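Local atomic coordinates of short-chain type dehydrogenase/reductase (Mycobacterium ulcerans, PDB entry 3SVT), a protein that probably acts as an NAD-dependent oxidoreductase of the short-chain dehydrogenase/reductase family, though its substrate is not established. Residues Gly148-Ala153 / Val189-Pro194. Residues are numbered along the deposited sequence; the frame is centred on the assembly and turned at random.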
loop_
_atom_site.group_PDB
_atom_site.type_symbol
_atom_site.label_atom_id
_atom_site.label_comp_id
_atom_site.label_asym_id
_atom_site.label_seq_id
_atom_site.Cartn_x
_atom_site.Cartn_y
_atom_site.Cartn_z
ATOM N N GLY B 148 -18.298 -3.909 2.641
ATOM C CA GLY B 148 -18.334 -2.531 3.068
ATOM C C GLY B 148 -18.086 -1.583 1.920
ATOM O O GLY B 148 -17.138 -1.761 1.134
ATOM N N ILE B 149 -18.920 -0.557 1.817
ATOM C CA ILE B 149 -18.704 0.469 0.786
ATOM C C ILE B 149 -17.911 1.650 1.342
ATOM O O ILE B 149 -18.399 2.407 2.177
ATOM C CB ILE B 149 -19.999 0.991 0.180
ATOM C CG1 ILE B 149 -20.875 -0.174 -0.303
ATOM C CG2 ILE B 149 -19.670 1.982 -0.965
ATOM C CD1 ILE B 149 -20.280 -0.983 -1.428
ATOM N N SER B 150 -16.688 1.795 0.851
ATOM C CA SER B 150 -15.775 2.824 1.313
ATOM C C SER B 150 -15.791 4.001 0.323
ATOM O O SER B 150 -16.856 4.447 -0.057
ATOM C CB SER B 150 -14.394 2.207 1.497
ATOM O OG SER B 150 -13.418 3.148 1.912
ATOM N N SER B 151 -14.625 4.511 -0.070
ATOM C CA SER B 151 -14.520 5.596 -1.048
ATOM C C SER B 151 -13.090 5.750 -1.530
ATOM O O SER B 151 -12.137 5.436 -0.815
ATOM C CB SER B 151 -14.929 6.938 -0.440
ATOM O OG SER B 151 -14.735 8.004 -1.370
ATOM N N ILE B 152 -12.936 6.269 -2.747
ATOM C CA ILE B 152 -11.620 6.684 -3.210
ATOM C C ILE B 152 -10.980 7.748 -2.282
ATOM O O ILE B 152 -9.759 7.911 -2.262
ATOM C CB ILE B 152 -11.691 7.230 -4.637
ATOM C CG1 ILE B 152 -10.273 7.479 -5.185
ATOM C CG2 ILE B 152 -12.551 8.490 -4.664
ATOM C CD1 ILE B 152 -10.206 7.482 -6.704
ATOM N N ALA B 153 -11.795 8.480 -1.529
ATOM C CA ALA B 153 -11.286 9.399 -0.527
ATOM C C ALA B 153 -10.356 8.706 0.477
ATOM O O ALA B 153 -9.462 9.352 1.013
ATOM C CB ALA B 153 -12.434 10.135 0.182
ATOM N N VAL B 189 -14.935 -10.840 4.397
ATOM C CA VAL B 189 -15.178 -9.415 4.583
ATOM C C VAL B 189 -14.281 -8.648 3.619
ATOM O O VAL B 189 -13.065 -8.869 3.587
ATOM C CB VAL B 189 -14.922 -8.934 6.054
ATOM C CG1 VAL B 189 -15.389 -7.461 6.235
ATOM C CG2 VAL B 189 -15.595 -9.862 7.062
ATOM N N ASN B 190 -14.887 -7.769 2.828
ATOM C CA ASN B 190 -14.175 -7.006 1.814
ATOM C C ASN B 190 -14.700 -5.574 1.758
ATOM O O ASN B 190 -15.830 -5.298 2.189
ATOM C CB ASN B 190 -14.329 -7.658 0.418
ATOM C CG ASN B 190 -13.732 -9.056 0.329
ATOM O OD1 ASN B 190 -12.524 -9.205 0.277
ATOM N ND2 ASN B 190 -14.583 -10.079 0.270
ATOM N N SER B 191 -13.886 -4.670 1.217
ATOM C CA SER B 191 -14.283 -3.273 1.002
ATOM C C SER B 191 -14.264 -2.930 -0.497
ATOM O O SER B 191 -13.382 -3.359 -1.239
ATOM C CB SER B 191 -13.371 -2.312 1.757
ATOM O OG SER B 191 -13.662 -0.974 1.380
ATOM N N ILE B 192 -15.256 -2.150 -0.922
ATOM C CA ILE B 192 -15.259 -1.498 -2.204
ATOM C C ILE B 192 -15.065 0.020 -2.029
ATOM O O ILE B 192 -15.808 0.639 -1.265
ATOM C CB ILE B 192 -16.587 -1.743 -2.964
ATOM C CG1 ILE B 192 -16.846 -3.253 -3.136
ATOM C CG2 ILE B 192 -16.578 -1.036 -4.308
ATOM C CD1 ILE B 192 -18.231 -3.570 -3.584
ATOM N N ARG B 193 -14.123 0.612 -2.772
ATOM C CA ARG B 193 -13.944 2.073 -2.801
ATOM C C ARG B 193 -14.371 2.649 -4.154
ATOM O O ARG B 193 -13.570 2.636 -5.087
ATOM C CB ARG B 193 -12.465 2.415 -2.620
ATOM C CG ARG B 193 -11.879 2.153 -1.217
ATOM C CD ARG B 193 -10.367 2.342 -1.364
ATOM N NE ARG B 193 -9.595 2.328 -0.147
ATOM C CZ ARG B 193 -8.292 2.009 -0.093
ATOM N NH1 ARG B 193 -7.611 1.606 -1.168
ATOM N NH2 ARG B 193 -7.685 2.053 1.058
ATOM N N PRO B 194 -15.618 3.124 -4.275
ATOM C CA PRO B 194 -16.052 3.749 -5.508
ATOM C C PRO B 194 -15.396 5.098 -5.750
ATOM O O PRO B 194 -15.066 5.805 -4.796
ATOM C CB PRO B 194 -17.561 3.949 -5.310
ATOM C CG PRO B 194 -17.913 3.379 -4.012
ATOM C CD PRO B 194 -16.693 3.021 -3.275
HETATM O O HOH W 1 -16.611 7.882 -3.425
#
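In the Rossmann-fold core of this short-chain dehydrogenase/reductase, residues 148-153, the end of one parallel strand and the turn after it, pair with residues 189-194 of the next. Gly-148 N gives a nearly straight bond to Asn-190 O (2.9 Å), and Gly-148 O takes Ile-192 N at 2.8 Å. Ile-192 O then receives Ser-150 N. Past the end of strand 144-149 the pairing carries on less regularly: Ile-152 N reaches Pro-194 O at 3.0 Å, lying 36° out of the carbonyl plane. A water also donates to Pro-194 O and joins it to Ser-151 OG. With chi1 at 176° that hydroxyl swings away from its own N toward the short helix, which it N-caps by accepting Ala-153 N at 3.0 Å.

Ile-149 and Ile-192 lie side by side on one face of the sheet, meeting through their CD1 methyls (3.9 Å). The CG2 branch of Ile-149 turns instead to Pro-194 CG (3.8 Å), the two side chains crossing almost at right angles. On the opposite face, Ser-191 OG rests 3.3 Å from Ser-150 CB. The extended side chain of Arg-193 runs past the Ser-151 carbonyl, CG 3.3 Å from Ser-151 O.

Three polar side chains converge on Asp-172 of helix 163-182: Ser-150 OG and Ser-191 OG by hydrogen bonds, Arg-193 NE by a salt bridge. Ser-151 lies against Tyr-164 and Ser-150 against Lys-168, the family's Tyr-x-x-x-Lys pair, consistent with this strand end bordering the active site. Ile-192 and Pro-194 pack on helix 227-238 at the other face, while strands 94-97 and 249-252 continue the sheet.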